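Local coordinates for protein GTP pyrophosphokinase (Chlorobaculum tepidum, PDB 3IBW) that probably transfers pyrophosphate from ATP to GTP to make the alarmone (p)ppGpp, the ACT domain crystallised here being a likely regulatory module, at residues Leu62-Lys65 with Leu66-Val69. The protein carries 1 engineered substitution. Sequence-based numbering, arbitrary orientation.
Sequences LMDK and LRKV
L66 follows L62 by one helical turn: its N donates to L62 O over 3.2 Å with an N-H...O angle of 159°, evidence of a regular alpha-helical i to i+4 bond. The same carbonyl oxygen is approached by CG and CD1 of L66, and the isobutyl group then runs on into the core against I22 and V25 of helix 18-28 and V75 of strand 72-78.

R67 repeats the backbone bond, its N lying 2.9 Å from M63 O, but its side chain turns to the polar flank. With CG anti to the backbone N (chi1 -157°) and a bend at chi3, the chain folds back along the helix, bringing NH1 to 2.9 Å from D64 OD1. This salt bridge is single-pronged: OD1 is met on its anti side, nearly in the guanidinium plane, while the carboxylate and guanidinium planes stand 69° apart. A water donates to D64 OD1 at 2.7 Å and accepts from R67 NH2, closing a second, bridged route between the two groups. NH2 also bonds V75 O, so the guanidinium links helix to sheet. An alanine in place of D64 would probably leave R67 NH1 without its carboxylate mate and break the water link, with the guanidinium held chiefly by NH2 to V75 O.

K68 N reaches D64 O at 3.1 Å and, weakly, K65 O; the K68 aliphatic chain lies over D64 O, CG being 3.3 Å away. V69 follows with CG2 at 3.6 Å from K65 O, its own N bonded to L66 O at i to i+3 spacing. With L66 packed between helix 18-28 and the sheet, and the D64-R67 pair at the helix flank tied to strand 72-78, this turn belongs to the second helix of the βαββαβ ACT fold.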
# COMPACT_ATOMS: atom_id res chain seq x y z
N LEU A 62 5.09 -6.84 -13.59
CA LEU A 62 4.83 -6.00 -12.43
C LEU A 62 6.13 -5.86 -11.63
O LEU A 62 6.44 -4.78 -11.12
CB LEU A 62 3.74 -6.62 -11.54
CG LEU A 62 2.40 -6.95 -12.22
CD1 LEU A 62 1.44 -7.56 -11.20
CD2 LEU A 62 1.80 -5.69 -12.84
N MSE A 63 6.90 -6.94 -11.51
CA MSE A 63 8.16 -6.88 -10.77
C MSE A 63 9.16 -5.99 -11.50
O MSE A 63 9.92 -5.25 -10.86
CB MSE A 63 8.72 -8.28 -10.55
CG MSE A 63 7.83 -9.12 -9.65
SE MSE A 63 8.73 -10.73 -9.08
CE MSE A 63 8.65 -11.73 -10.72
N ASP A 64 9.17 -6.05 -12.83
CA ASP A 64 10.07 -5.22 -13.63
C ASP A 64 9.74 -3.73 -13.45
O ASP A 64 10.65 -2.90 -13.37
CB ASP A 64 10.01 -5.62 -15.11
CG ASP A 64 10.73 -6.92 -15.39
OD1 ASP A 64 11.41 -7.44 -14.48
OD2 ASP A 64 10.63 -7.43 -16.53
N LYS A 65 8.46 -3.39 -13.39
CA LYS A 65 8.03 -2.00 -13.17
C LYS A 65 8.55 -1.49 -11.83
O LYS A 65 9.02 -0.36 -11.72
CB LYS A 65 6.50 -1.90 -13.16
CG LYS A 65 5.87 -1.76 -14.53
CD LYS A 65 4.58 -0.96 -14.45
CE LYS A 65 4.85 0.53 -14.22
NZ LYS A 65 4.71 1.35 -15.46
N LEU A 66 8.45 -2.32 -10.79
CA LEU A 66 8.93 -1.94 -9.47
C LEU A 66 10.45 -1.84 -9.42
O LEU A 66 10.99 -0.95 -8.77
CB LEU A 66 8.47 -2.98 -8.43
CG LEU A 66 6.98 -2.97 -8.09
CD1 LEU A 66 6.57 -4.32 -7.52
CD2 LEU A 66 6.68 -1.85 -7.11
N ARG A 67 11.14 -2.75 -10.12
CA ARG A 67 12.60 -2.75 -10.09
C ARG A 67 13.19 -1.54 -10.80
O ARG A 67 14.30 -1.12 -10.49
CB ARG A 67 13.15 -4.06 -10.69
CG ARG A 67 14.57 -4.40 -10.23
CD ARG A 67 15.09 -5.72 -10.81
NE ARG A 67 14.36 -6.89 -10.31
CZ ARG A 67 13.36 -7.48 -10.95
NH1 ARG A 67 12.97 -7.01 -12.13
NH2 ARG A 67 12.76 -8.54 -10.43
N LYS A 68 12.43 -0.96 -11.73
CA LYS A 68 12.89 0.20 -12.48
C LYS A 68 12.74 1.52 -11.73
O LYS A 68 13.22 2.55 -12.20
CB LYS A 68 12.19 0.28 -13.84
CG LYS A 68 12.69 -0.76 -14.84
CD LYS A 68 11.95 -0.67 -16.16
CE LYS A 68 12.36 -1.80 -17.10
NZ LYS A 68 11.24 -2.20 -17.99
N VAL A 69 12.07 1.50 -10.58
CA VAL A 69 11.91 2.71 -9.80
C VAL A 69 13.25 3.05 -9.14
O VAL A 69 13.77 2.26 -8.34
CB VAL A 69 10.82 2.55 -8.72
CG1 VAL A 69 10.77 3.79 -7.84
CG2 VAL A 69 9.46 2.32 -9.38
O HOH W 1 11.10 -9.66 -12.89